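Local coordinates for protein macrophage receptor MARCO (Mus musculus, PDB 2OYA) that probably recognises ligands at the macrophage surface as a scavenger receptor, through a basic and an acidic cluster on its C-terminal cysteine-rich domain, at residues R15-V20 with W26-D31; D32-N37 with A97-S102; C43-Y48 with S77-S82; W65-N70 with H89-N94. One frame throughout, in Å; residues are numbered along the deposited sequence. Where two conformers were deposited one is given.

Contact 1. Residues R15-V20 with W26-D31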
loop_
_atom_site.group_PDB
_atom_site.type_symbol
_atom_site.label_atom_id
_atom_site.label_comp_id
_atom_site.label_asym_id
_atom_site.label_seq_id
_atom_site.Cartn_x
_atom_site.Cartn_y
_atom_site.Cartn_z
ATOM N N ARG A 15 9.945 -4.316 2.177
ATOM C CA ARG A 15 9.004 -5.320 1.696
ATOM C C ARG A 15 8.062 -5.683 2.824
ATOM O O ARG A 15 8.504 -5.907 3.950
ATOM C CB ARG A 15 9.797 -6.554 1.223
ATOM C CG ARG A 15 8.989 -7.750 0.799
ATOM C CD ARG A 15 9.932 -8.892 0.456
ATOM N NE ARG A 15 9.178 -9.997 -0.119
ATOM C CZ ARG A 15 9.080 -10.207 -1.424
ATOM N NH1 ARG A 15 9.716 -9.408 -2.276
ATOM N NH2 ARG A 15 8.363 -11.223 -1.870
ATOM N N GLY A 16 6.765 -5.735 2.540
ATOM C CA GLY A 16 5.822 -6.141 3.577
ATOM C C GLY A 16 4.389 -5.882 3.154
ATOM O O GLY A 16 4.120 -5.586 1.981
ATOM N N ARG A 17 3.463 -6.010 4.106
ATOM C CA ARG A 17 2.049 -5.766 3.801
ATOM C C ARG A 17 1.786 -4.258 3.733
ATOM O O ARG A 17 2.253 -3.497 4.597
ATOM C CB ARG A 17 1.166 -6.441 4.856
ATOM C CG ARG A 17 -0.324 -6.230 4.695
ATOM C CD ARG A 17 -1.090 -7.005 5.786
ATOM N NE ARG A 17 -0.677 -6.604 7.131
ATOM C CZ ARG A 17 0.158 -7.279 7.933
ATOM N NH1 ARG A 17 0.686 -8.450 7.573
ATOM N NH2 ARG A 17 0.431 -6.783 9.136
ATOM N N ALA A 18 1.030 -3.832 2.715
ATOM C CA ALA A 18 0.655 -2.421 2.554
ATOM C C ALA A 18 -0.533 -2.084 3.462
ATOM O O ALA A 18 -1.611 -2.696 3.345
ATOM C CB ALA A 18 0.310 -2.116 1.083
ATOM N N GLU A 19 -0.340 -1.114 4.352
ATOM C CA GLU A 19 -1.443 -0.662 5.221
ATOM C C GLU A 19 -1.733 0.815 5.057
ATOM O O GLU A 19 -0.866 1.575 4.660
ATOM C CB GLU A 19 -1.188 -1.032 6.690
ATOM C CG GLU A 19 -1.144 -2.554 6.881
ATOM C CD GLU A 19 -1.105 -3.001 8.328
ATOM O OE1 GLU A 19 -1.115 -4.236 8.540
ATOM O OE2 GLU A 19 -1.088 -2.139 9.248
ATOM N N VAL A 20 -2.977 1.201 5.344
ATOM C CA VAL A 20 -3.456 2.551 5.099
ATOM C C VAL A 20 -4.249 3.001 6.326
ATOM O O VAL A 20 -4.919 2.189 6.959
ATOM C CB VAL A 20 -4.304 2.625 3.780
ATOM C CG1 VAL A 20 -5.574 1.757 3.864
ATOM C CG2 VAL A 20 -4.660 4.039 3.423
ATOM N N TRP A 26 -5.546 1.926 11.432
ATOM C CA TRP A 26 -4.818 1.192 10.392
ATOM C C TRP A 26 -5.637 0.029 9.851
ATOM O O TRP A 26 -6.202 -0.767 10.614
ATOM C CB TRP A 26 -3.457 0.687 10.914
ATOM C CG TRP A 26 -2.491 1.801 11.142
ATOM C CD1 TRP A 26 -2.128 2.343 12.347
ATOM C CD2 TRP A 26 -1.799 2.548 10.140
ATOM N NE1 TRP A 26 -1.217 3.364 12.157
ATOM C CE2 TRP A 26 -1.007 3.519 10.812
ATOM C CE3 TRP A 26 -1.754 2.489 8.735
ATOM C CZ2 TRP A 26 -0.185 4.419 10.125
ATOM C CZ3 TRP A 26 -0.948 3.392 8.056
ATOM C CH2 TRP A 26 -0.185 4.349 8.745
ATOM N N GLY A 27 -5.675 -0.074 8.520
ATOM C CA GLY A 27 -6.323 -1.196 7.857
ATOM C C GLY A 27 -5.532 -1.599 6.627
ATOM O O GLY A 27 -4.535 -0.967 6.273
ATOM N N THR A 28 -5.999 -2.647 5.968
ATOM C CA THR A 28 -5.236 -3.289 4.917
ATOM C C THR A 28 -5.879 -3.054 3.533
ATOM O O THR A 28 -6.913 -2.378 3.398
ATOM C CB THR A 28 -5.094 -4.797 5.201
ATOM O OG1 THR A 28 -6.396 -5.404 5.193
ATOM C CG2 THR A 28 -4.380 -5.044 6.565
ATOM N N ILE A 29 -5.232 -3.597 2.509
ATOM C CA ILE A 29 -5.647 -3.385 1.125
ATOM C C ILE A 29 -5.841 -4.765 0.493
ATOM O O ILE A 29 -4.895 -5.561 0.432
ATOM C CB ILE A 29 -4.551 -2.628 0.353
ATOM C CG1 ILE A 29 -4.296 -1.248 1.005
ATOM C CG2 ILE A 29 -4.938 -2.481 -1.137
ATOM C CD1 ILE A 29 -3.112 -0.464 0.392
ATOM N N CYS A 30 -7.053 -5.067 0.044
ATOM C CA CYS A 30 -7.263 -6.325 -0.667
ATOM C C CYS A 30 -6.465 -6.363 -1.978
ATOM O O CYS A 30 -6.325 -5.335 -2.657
ATOM C CB CYS A 30 -8.756 -6.554 -0.921
ATOM S SG CYS A 30 -9.063 -8.190 -1.627
ATOM N N ASP A 31 -5.940 -7.534 -2.339
ATOM C CA ASP A 31 -5.073 -7.609 -3.520
ATOM C C ASP A 31 -5.825 -7.671 -4.877
ATOM O O ASP A 31 -5.188 -7.798 -5.937
ATOM C CB ASP A 31 -4.049 -8.722 -3.393
ATOM C CG ASP A 31 -4.664 -10.118 -3.551
ATOM O OD1 ASP A 31 -5.895 -10.219 -3.762
ATOM O OD2 ASP A 31 -3.894 -11.110 -3.477
HETATM O O HOH W 1 -2.643 -4.964 2.834
#
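E19 and T28 stand side by side and point the same way, and the methyl CG2 of T28 lies 3.9 Å from OE1 of E19. R17 passes that methyl at a slant, its CD also 3.9 Å from T28 CG2. The arginine chain bends at chi3 (58°), which brings its guanidinium back along its own strand to meet E19 side-on: NE and NH2 both donate to E19 OE1, the NE bond measuring 2.8 Å and using the anti lone pair of that oxygen, while NH2 comes from the syn side, well out of the carboxylate plane. OE1 lies close to the guanidinium plane and takes both N-H groups, which hold the carboxylate beside the methyl. The hydroxyl of T28 is taken by D96.

The backbones form the antiparallel hairpin of strands 17-22 and 25-29 in the scavenger receptor cysteine-rich domain. V20 and G27 are a hydrogen-bonded pair, with V20 N to G27 O at 2.8 Å and 167° and G27 N to V20 O at 2.9 Å. Beyond them the strands splay, and a water accepts from I29 N and lies doubtfully close to A18 O.

At the hairpin's turn end W26 reaches back across its partner strand, its CE3 3.5 Å from V20 C; the E19 and W26 side chains cross at about a right angle. Toward the protein interior, A18 CB meets I29 CD1 at 3.9 Å, while V20 also packs on W65 and W79.

Contact 2. Residues D32-N37 with A97-S102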
loop_
_atom_site.group_PDB
_atom_site.type_symbol
_atom_site.label_atom_id
_atom_site.label_comp_id
_atom_site.label_asym_id
_atom_site.label_seq_id
_atom_site.Cartn_x
_atom_site.Cartn_y
_atom_site.Cartn_z
ATOM N N ASP A 32 -7.159 -7.573 -4.835
ATOM C CA ASP A 32 -7.963 -7.560 -6.067
ATOM C C ASP A 32 -7.504 -6.395 -6.942
ATOM O O ASP A 32 -7.619 -5.242 -6.527
ATOM C CB ASP A 32 -9.456 -7.365 -5.766
ATOM C CG ASP A 32 -10.089 -8.523 -5.004
ATOM O OD1 ASP A 32 -9.554 -9.658 -5.013
ATOM O OD2 ASP A 32 -11.165 -8.282 -4.404
ATOM N N ASP A 33 -6.999 -6.697 -8.143
ATOM C CA ASP A 33 -6.520 -5.651 -9.111
ATOM C C ASP A 33 -5.281 -4.885 -8.638
ATOM O O ASP A 33 -4.910 -3.882 -9.237
ATOM C CB ASP A 33 -7.609 -4.606 -9.458
ATOM C CG ASP A 33 -8.826 -5.201 -10.133
ATOM O OD1 ASP A 33 -8.700 -6.219 -10.856
ATOM O OD2 ASP A 33 -9.917 -4.600 -9.951
ATOM N N TRP A 34 -4.645 -5.350 -7.563
ATOM C CA TRP A 34 -3.472 -4.677 -7.007
ATOM C C TRP A 34 -2.297 -4.978 -7.920
ATOM O O TRP A 34 -1.920 -6.134 -8.095
ATOM C CB TRP A 34 -3.208 -5.162 -5.588
ATOM C CG TRP A 34 -2.040 -4.520 -4.890
ATOM C CD1 TRP A 34 -0.814 -5.081 -4.630
ATOM C CD2 TRP A 34 -2.010 -3.204 -4.324
ATOM N NE1 TRP A 34 -0.024 -4.191 -3.938
ATOM C CE2 TRP A 34 -0.733 -3.031 -3.738
ATOM C CE3 TRP A 34 -2.941 -2.151 -4.261
ATOM C CZ2 TRP A 34 -0.353 -1.836 -3.098
ATOM C CZ3 TRP A 34 -2.568 -0.960 -3.617
ATOM C CH2 TRP A 34 -1.275 -0.817 -3.049
ATOM N N ASP A 35 -1.742 -3.936 -8.533
ATOM C CA ASP A 35 -0.702 -4.147 -9.539
ATOM C C ASP A 35 0.518 -3.231 -9.310
ATOM O O ASP A 35 0.556 -2.496 -8.340
ATOM C CB ASP A 35 -1.293 -4.054 -10.967
ATOM C CG ASP A 35 -1.754 -2.661 -11.339
ATOM O OD1 ASP A 35 -2.436 -2.535 -12.383
ATOM O OD2 ASP A 35 -1.448 -1.689 -10.605
ATOM N N ASN A 36 1.526 -3.307 -10.189
ATOM C CA ASN A 36 2.751 -2.512 -10.014
ATOM C C ASN A 36 2.498 -1.004 -9.989
ATOM O O ASN A 36 3.220 -0.265 -9.308
ATOM C CB ASN A 36 3.787 -2.883 -11.078
ATOM C CG ASN A 36 4.425 -4.260 -10.824
ATOM O OD1 ASN A 36 4.420 -4.768 -9.695
ATOM N ND2 ASN A 36 4.957 -4.876 -11.883
ATOM N N ASN A 37 1.486 -0.558 -10.723
ATOM C CA ASN A 37 1.126 0.869 -10.756
ATOM C C ASN A 37 0.623 1.301 -9.391
ATOM O O ASN A 37 1.041 2.335 -8.867
ATOM C CB ASN A 37 0.072 1.166 -11.835
ATOM C CG ASN A 37 0.645 1.110 -13.240
ATOM O OD1 ASN A 37 1.841 1.320 -13.454
ATOM N ND2 ASN A 37 -0.210 0.814 -14.206
ATOM N N ALA A 97 -2.765 -7.244 0.328
ATOM C CA ALA A 97 -1.752 -6.891 -0.647
ATOM C C ALA A 97 -0.453 -6.485 0.050
ATOM O O ALA A 97 -0.467 -5.881 1.126
ATOM C CB ALA A 97 -2.258 -5.744 -1.514
ATOM N N GLY A 98 0.668 -6.818 -0.573
ATOM C CA GLY A 98 1.963 -6.329 -0.121
ATOM C C GLY A 98 2.693 -5.539 -1.204
ATOM O O GLY A 98 2.226 -5.423 -2.346
ATOM N N VAL A 99 3.841 -5.003 -0.822
ATOM C CA VAL A 99 4.666 -4.210 -1.724
ATOM C C VAL A 99 6.129 -4.537 -1.477
ATOM O O VAL A 99 6.514 -4.883 -0.350
ATOM C CB VAL A 99 4.459 -2.669 -1.520
ATOM C CG1 VAL A 99 3.044 -2.258 -1.900
ATOM C CG2 VAL A 99 4.799 -2.229 -0.084
ATOM N N GLU A 100 6.933 -4.431 -2.536
ATOM C CA GLU A 100 8.384 -4.322 -2.426
ATOM C C GLU A 100 8.715 -2.920 -2.967
ATOM O O GLU A 100 8.613 -2.674 -4.170
ATOM C CB GLU A 100 9.096 -5.393 -3.269
ATOM C CG GLU A 100 10.631 -5.350 -3.118
ATOM C CD GLU A 100 11.359 -6.197 -4.155
ATOM O OE1 GLU A 100 11.844 -7.285 -3.799
ATOM O OE2 GLU A 100 11.422 -5.774 -5.329
ATOM N N CYS A 101 9.033 -1.995 -2.064
ATOM C CA CYS A 101 9.403 -0.635 -2.444
ATOM C C CYS A 101 10.899 -0.528 -2.574
ATOM O O CYS A 101 11.630 -1.127 -1.795
ATOM C CB CYS A 101 8.955 0.378 -1.384
ATOM S SG CYS A 101 7.190 0.389 -0.998
ATOM N N SER A 102 11.354 0.263 -3.543
ATOM C CA SER A 102 12.789 0.515 -3.717
ATOM C C SER A 102 13.004 1.885 -4.344
ATOM O O SER A 102 12.053 2.487 -4.844
ATOM C CB SER A 102 13.428 -0.589 -4.568
ATOM O OG SER A 102 12.924 -0.544 -5.887
ATOM O OXT SER A 102 14.124 2.413 -4.351
#
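W34 carries its CG anti to the backbone N (chi1 -179°), and its chi2 turns the indole so that A97 lies over one face while G98 and V99 line its pyrrole and benzene edge. The evidence for the face contact is direct: A97 CB sits 3.5 Å from the centroid of the five-membered ring of W34 and only 9° off the ring normal, a CH-pi contact. Its nearest single ring atom is W34 CD1, also at 3.5 Å.

Along the edge the ring makes a polar contact. W34 NE1 donates to G98 O at 3.0 Å, with an N-H...O angle of 148°. The bond is bent, the oxygen lies somewhat out of the indole plane, and the donor in turn is tilted from the plane of the carbonyl. It nevertheless gives the buried indole nitrogen a partner and settles the rotation of the ring about its CB-CG bond.

In the SRCR fold this links the loop leading into helix 36-45 with strand 98-101, the middle strand of the sheet formed with 14-15 and 51-54. D35 occupies the N-cap position of that helix.

Farther round the same edge, V99 CG1 approaches W34 CZ2 to 3.6 Å, lying near the ring plane. The valine also packs on A39, F42 and C43 of the helix, and W34 on F42 and A53.

Contact 3. Residues C43-Y48 with S77-S82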
loop_
_atom_site.group_PDB
_atom_site.type_symbol
_atom_site.label_atom_id
_atom_site.label_comp_id
_atom_site.label_asym_id
_atom_site.label_seq_id
_atom_site.Cartn_x
_atom_site.Cartn_y
_atom_site.Cartn_z
ATOM N N CYS A 43 4.269 3.170 -2.711
ATOM C CA CYS A 43 5.679 3.339 -2.345
ATOM C C CYS A 43 6.171 4.797 -2.476
ATOM O O CYS A 43 6.954 5.260 -1.653
ATOM C CB CYS A 43 6.559 2.391 -3.162
ATOM S SG CYS A 43 6.265 0.641 -2.776
ATOM N N ARG A 44 5.684 5.505 -3.491
ATOM C CA ARG A 44 5.968 6.930 -3.696
ATOM C C ARG A 44 5.560 7.756 -2.481
ATOM O O ARG A 44 6.278 8.700 -2.079
ATOM C CB ARG A 44 5.243 7.409 -4.951
ATOM C CG ARG A 44 5.290 8.907 -5.248
ATOM C CD ARG A 44 4.576 9.172 -6.577
ATOM N NE ARG A 44 5.226 8.508 -7.711
ATOM C CZ ARG A 44 4.567 7.965 -8.730
ATOM N NH1 ARG A 44 3.234 7.981 -8.745
ATOM N NH2 ARG A 44 5.240 7.391 -9.724
ATOM N N MET A 45 4.438 7.387 -1.867
ATOM C CA MET A 45 3.978 8.077 -0.660
ATOM C C MET A 45 5.009 8.021 0.468
ATOM O O MET A 45 5.126 8.965 1.265
ATOM C CB MET A 45 2.644 7.514 -0.193
ATOM C CG MET A 45 1.510 7.763 -1.173
ATOM S SD MET A 45 -0.014 7.002 -0.605
ATOM C CE MET A 45 -0.429 8.032 0.817
ATOM N N LEU A 46 5.769 6.923 0.513
ATOM C CA LEU A 46 6.822 6.740 1.512
ATOM C C LEU A 46 8.191 7.253 1.048
ATOM O O LEU A 46 9.196 7.117 1.768
ATOM C CB LEU A 46 6.888 5.264 1.941
ATOM C CG LEU A 46 5.677 4.705 2.689
ATOM C CD1 LEU A 46 5.812 3.184 2.805
ATOM C CD2 LEU A 46 5.560 5.337 4.065
ATOM N N GLY A 47 8.229 7.852 -0.136
ATOM C CA GLY A 47 9.445 8.452 -0.674
ATOM C C GLY A 47 10.297 7.550 -1.569
ATOM O O GLY A 47 11.378 7.953 -1.998
ATOM N N TYR A 48 9.805 6.352 -1.877
ATOM C CA TYR A 48 10.493 5.426 -2.784
ATOM C C TYR A 48 10.156 5.773 -4.226
ATOM O O TYR A 48 9.196 6.491 -4.483
ATOM C CB TYR A 48 10.111 3.963 -2.468
ATOM C CG TYR A 48 10.520 3.532 -1.092
ATOM C CD1 TYR A 48 9.630 3.591 -0.027
ATOM C CD2 TYR A 48 11.816 3.058 -0.846
ATOM C CE1 TYR A 48 10.023 3.203 1.260
ATOM C CE2 TYR A 48 12.208 2.655 0.417
ATOM C CZ TYR A 48 11.319 2.731 1.469
ATOM O OH TYR A 48 11.751 2.337 2.718
ATOM N N SER A 77 -0.637 10.048 -4.477
ATOM C CA SER A 77 -1.318 9.462 -3.348
ATOM C C SER A 77 -2.333 8.414 -3.803
ATOM O O SER A 77 -2.969 8.565 -4.858
ATOM C CB SER A 77 -2.041 10.597 -2.607
ATOM O OG SER A 77 -2.951 10.112 -1.653
ATOM N N LEU A 78 -2.507 7.360 -3.000
ATOM C CA LEU A 78 -3.601 6.389 -3.244
ATOM C C LEU A 78 -4.968 7.042 -3.151
ATOM O O LEU A 78 -5.955 6.538 -3.708
ATOM C CB LEU A 78 -3.562 5.232 -2.242
ATOM C CG LEU A 78 -2.507 4.141 -2.421
ATOM C CD1 LEU A 78 -2.686 3.061 -1.349
ATOM C CD2 LEU A 78 -2.579 3.521 -3.804
ATOM N N TRP A 79 -5.034 8.151 -2.419
ATOM C CA TRP A 79 -6.288 8.881 -2.284
ATOM C C TRP A 79 -6.729 9.411 -3.664
ATOM O O TRP A 79 -7.921 9.577 -3.912
ATOM C CB TRP A 79 -6.155 10.007 -1.242
ATOM C CG TRP A 79 -6.452 9.589 0.210
ATOM C CD1 TRP A 79 -7.506 10.011 0.979
ATOM C CD2 TRP A 79 -5.659 8.726 1.061
ATOM N NE1 TRP A 79 -7.427 9.453 2.250
ATOM C CE2 TRP A 79 -6.313 8.656 2.318
ATOM C CE3 TRP A 79 -4.476 7.988 0.869
ATOM C CZ2 TRP A 79 -5.822 7.888 3.393
ATOM C CZ3 TRP A 79 -3.987 7.215 1.939
ATOM C CH2 TRP A 79 -4.665 7.184 3.190
ATOM N N ASP A 80 -5.766 9.641 -4.561
ATOM C CA ASP A 80 -6.065 10.104 -5.931
ATOM C C ASP A 80 -6.400 8.977 -6.907
ATOM O O ASP A 80 -6.821 9.235 -8.040
ATOM C CB ASP A 80 -4.905 10.920 -6.495
ATOM C CG ASP A 80 -4.747 12.247 -5.810
ATOM O OD1 ASP A 80 -5.748 12.985 -5.669
ATOM O OD2 ASP A 80 -3.621 12.549 -5.399
ATOM N N CYS A 81 -6.227 7.727 -6.471
ATOM C CA CYS A 81 -6.526 6.591 -7.341
ATOM C C CYS A 81 -7.972 6.190 -7.344
ATOM O O CYS A 81 -8.652 6.266 -6.325
ATOM C CB CYS A 81 -5.713 5.374 -6.938
ATOM S SG CYS A 81 -3.981 5.659 -7.057
ATOM N N SER A 82 -8.426 5.726 -8.496
ATOM C CA SER A 82 -9.700 5.050 -8.584
ATOM C C SER A 82 -9.611 3.755 -7.766
ATOM O O SER A 82 -8.579 3.071 -7.797
ATOM C CB SER A 82 -9.992 4.710 -10.034
ATOM O OG SER A 82 -11.206 4.003 -10.110
#
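M45, on the last turn of helix 36-45, reaches across to S77, L78 and W79 at the start of a short 3-10 segment. From CB the side chain starts with CG anti to its own carbonyl carbon (chi1 -65°), and an extended chi2 carries it straight out from the helix. CG passes the backbone of S77, lying 4.0 Å from S77 CA. The sulfur comes next: SD is 3.9 Å from S77 CA and 3.5 Å from L78 N, whose hydrogen points almost straight at it (169°), making a weak N-H...S hydrogen bond. SD also touches L78 CG at 4.2 Å.

At its chi3 M45 bends (70°), and the terminal methyl turns away from L78 towards the indole of W79. CE lies 3.8 Å from W79 CZ3, meeting the six-membered part of the ring obliquely, and the two side chains cross at about a right angle. S77 OG lies 4.1 Å from the same M45 CE.

That hydroxyl accepts from W79 N at 3.0 Å in an ST turn, which helps set the first residues of the 3-10 segment. The helix itself ends in a Schellman motif at G47, just beyond the methionine. Nearby R44 binds the carbonyls of G73 and E75, and the disulfide C71-C81 ties down the same loop. The contact therefore rests chiefly on a polarisable thioether, whose sulfur serves both as an apolar surface and as a soft, weak acceptor for a backbone N-H.

Contact 4. Residues W65-N70 with H89-N94. With SO4 (sulfate ion), chain D.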
loop_
_atom_site.group_PDB
_atom_site.type_symbol
_atom_site.label_atom_id
_atom_site.label_comp_id
_atom_site.label_asym_id
_atom_site.label_seq_id
_atom_site.Cartn_x
_atom_site.Cartn_y
_atom_site.Cartn_z
ATOM N N TRP A 65 -9.431 -1.671 4.309
ATOM C CA TRP A 65 -9.942 -0.369 3.854
ATOM C C TRP A 65 -10.121 -0.203 2.348
ATOM O O TRP A 65 -10.993 0.553 1.916
ATOM C CB TRP A 65 -9.065 0.770 4.351
ATOM C CG TRP A 65 -9.189 1.110 5.818
ATOM C CD1 TRP A 65 -8.173 1.363 6.672
ATOM C CD2 TRP A 65 -10.406 1.266 6.578
ATOM N NE1 TRP A 65 -8.664 1.667 7.926
ATOM C CE2 TRP A 65 -10.030 1.622 7.892
ATOM C CE3 TRP A 65 -11.769 1.147 6.267
ATOM C CZ2 TRP A 65 -10.966 1.833 8.911
ATOM C CZ3 TRP A 65 -12.709 1.374 7.286
ATOM C CH2 TRP A 65 -12.295 1.714 8.587
ATOM N N LEU A 66 -9.254 -0.835 1.565
ATOM C CA LEU A 66 -9.241 -0.649 0.104
ATOM C C LEU A 66 -9.367 -1.961 -0.665
ATOM O O LEU A 66 -8.895 -3.006 -0.214
ATOM C CB LEU A 66 -7.965 0.072 -0.333
ATOM C CG LEU A 66 -7.784 1.519 0.131
ATOM C CD1 LEU A 66 -6.408 2.022 -0.304
ATOM C CD2 LEU A 66 -8.917 2.414 -0.403
ATOM N N ASP A 67 -10.026 -1.889 -1.819
ATOM C CA ASP A 67 -10.205 -3.035 -2.709
ATOM C C ASP A 67 -10.342 -2.474 -4.129
ATOM O O ASP A 67 -10.757 -1.314 -4.318
ATOM C CB ASP A 67 -11.463 -3.827 -2.304
ATOM C CG ASP A 67 -11.592 -5.160 -3.020
ATOM O OD1 ASP A 67 -10.611 -5.620 -3.621
ATOM O OD2 ASP A 67 -12.685 -5.783 -2.929
ATOM N N ASN A 68 -9.956 -3.282 -5.112
ATOM C CA ASN A 68 -9.992 -2.894 -6.525
ATOM C C ASN A 68 -9.323 -1.554 -6.790
ATOM O O ASN A 68 -9.855 -0.714 -7.521
ATOM C CB ASN A 68 -11.435 -2.922 -7.054
ATOM C CG ASN A 68 -12.102 -4.251 -6.799
ATOM O OD1 ASN A 68 -13.044 -4.345 -6.010
ATOM N ND2 ASN A 68 -11.568 -5.303 -7.408
ATOM N N VAL A 69 -8.141 -1.365 -6.188
ATOM C CA VAL A 69 -7.355 -0.166 -6.458
ATOM C C VAL A 69 -6.878 -0.198 -7.916
ATOM O O VAL A 69 -6.301 -1.196 -8.366
ATOM C CB VAL A 69 -6.160 -0.037 -5.493
ATOM C CG1 VAL A 69 -5.391 1.269 -5.742
ATOM C CG2 VAL A 69 -6.643 -0.111 -4.028
ATOM N N ASN A 70 -7.134 0.893 -8.636
ATOM C CA ASN A 70 -6.759 1.002 -10.043
ATOM C C ASN A 70 -6.073 2.329 -10.354
ATOM O O ASN A 70 -6.621 3.172 -11.058
ATOM C CB ASN A 70 -7.987 0.797 -10.930
ATOM C CG ASN A 70 -8.306 -0.663 -11.143
ATOM O OD1 ASN A 70 -7.677 -1.332 -11.966
ATOM N ND2 ASN A 70 -9.292 -1.170 -10.410
ATOM N N HIS A 89 -15.448 -4.086 0.414
ATOM C CA HIS A 89 -14.657 -5.208 -0.117
ATOM C C HIS A 89 -15.411 -6.535 0.029
ATOM O O HIS A 89 -16.354 -6.643 0.808
ATOM C CB HIS A 89 -13.316 -5.305 0.635
ATOM C CG HIS A 89 -13.474 -5.716 2.068
ATOM N ND1 HIS A 89 -13.477 -7.036 2.460
ATOM C CD2 HIS A 89 -13.725 -4.991 3.183
ATOM C CE1 HIS A 89 -13.685 -7.105 3.764
ATOM N NE2 HIS A 89 -13.842 -5.876 4.224
ATOM N N ASN A 90 -14.984 -7.547 -0.716
ATOM C CA ASN A 90 -15.434 -8.905 -0.443
ATOM C C ASN A 90 -14.205 -9.787 -0.249
ATOM O O ASN A 90 -13.997 -10.755 -0.979
ATOM C CB ASN A 90 -16.341 -9.414 -1.567
ATOM C CG ASN A 90 -15.697 -9.317 -2.956
ATOM O OD1 ASN A 90 -14.568 -8.823 -3.125
ATOM N ND2 ASN A 90 -16.428 -9.798 -3.965
ATOM N N CYS A 91 -13.380 -9.411 0.731
ATOM C CA CYS A 91 -12.073 -10.031 0.941
ATOM C C CYS A 91 -11.862 -10.500 2.372
ATOM O O CYS A 91 -12.610 -10.124 3.295
ATOM C CB CYS A 91 -10.954 -9.039 0.604
ATOM S SG CYS A 91 -11.021 -8.506 -1.121
ATOM N N VAL A 92 -10.812 -11.301 2.541
ATOM C CA VAL A 92 -10.322 -11.686 3.871
ATOM C C VAL A 92 -8.842 -11.304 3.947
ATOM O O VAL A 92 -8.232 -10.986 2.902
ATOM C CB VAL A 92 -10.535 -13.192 4.147
ATOM C CG1 VAL A 92 -12.012 -13.528 4.159
ATOM C CG2 VAL A 92 -9.817 -14.050 3.114
ATOM N N HIS A 93 -8.259 -11.350 5.148
ATOM C CA HIS A 93 -6.883 -10.881 5.314
ATOM C C HIS A 93 -5.827 -11.772 4.671
ATOM O O HIS A 93 -4.723 -11.312 4.430
ATOM C CB HIS A 93 -6.531 -10.596 6.778
ATOM C CG HIS A 93 -7.163 -9.343 7.302
ATOM N ND1 HIS A 93 -6.681 -8.083 7.005
ATOM C CD2 HIS A 93 -8.252 -9.157 8.085
ATOM C CE1 HIS A 93 -7.438 -7.175 7.597
ATOM N NE2 HIS A 93 -8.402 -7.798 8.258
ATOM N N ASN A 94 -6.167 -13.013 4.332
ATOM C CA ASN A 94 -5.255 -13.828 3.499
ATOM C C ASN A 94 -4.949 -13.178 2.131
ATOM O O ASN A 94 -3.944 -13.503 1.491
ATOM C CB ASN A 94 -5.816 -15.247 3.297
ATOM C CG ASN A 94 -5.409 -16.214 4.414
ATOM O OD1 ASN A 94 -4.426 -15.989 5.128
ATOM N ND2 ASN A 94 -6.183 -17.277 4.585
HETATM S S SO4 D . -9.203 -12.920 8.511
HETATM O O1 SO4 D . -9.087 -12.161 9.761
HETATM O O2 SO4 D . -7.880 -13.436 8.168
HETATM O O3 SO4 D . -10.084 -14.068 8.732
HETATM O O4 SO4 D . -9.785 -12.146 7.416
#
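D67 meets H89 and C91 where the chain leaves strand 64-66 of the SRCR fold, beside the disulfide C30-C91. Its carboxylate is placed by chi1 of -170°, with CG anti to the backbone N, which extends it across the loop 89-94. OD2 approaches H89 CA to 3.5 Å, while the side chains of D67 and H89 cross at about a right angle, their carboxylate and imidazole planes 65° apart. The sulfur of C91 lies alongside the same carboxylate, 3.7 Å from D67 OD2. No hydrogen bond crosses between the segments, so they meet by packing alone, beside the disulfide that ties C91 to C30.

H89 takes the sterically tighter rotamer, with CG between the backbone N and carbonyl carbon (chi1 68°). This folds the ring back over its own loop, where ND1 accepts from C91 N at 2.9 Å, the nitrogen lying close to the imidazole plane. Farther along the loop, H93 is fixed through both ring nitrogens, by D96 and G62. A sulfate, probably from the crystallisation liquor, sits beside it, and the backbone N of H93 donates to sulfate O4 at 2.8 Å in a nearly straight bond.

In the fold
All four contacts fall within one small SRCR domain, with centres 9 to 17 Å apart. Contact 1 closes first along the chain; contacts 3 and 4 are both nested inside the long loop closed by contact 2, and their segments alternate, so those two cross. Contacts 1 and 4 share the mixed sheet, in which strands 25-29 and 64-66 are neighbours, and are joined by the disulfide C30-C91. Contacts 2 and 3 share helix 36-45 and are joined by C43-C101. Contact 1 also meets contact 2 through backbone pairing of I29 with A97. Two disulfides thus bind distant chain segments together in a domain with little regular secondary structure.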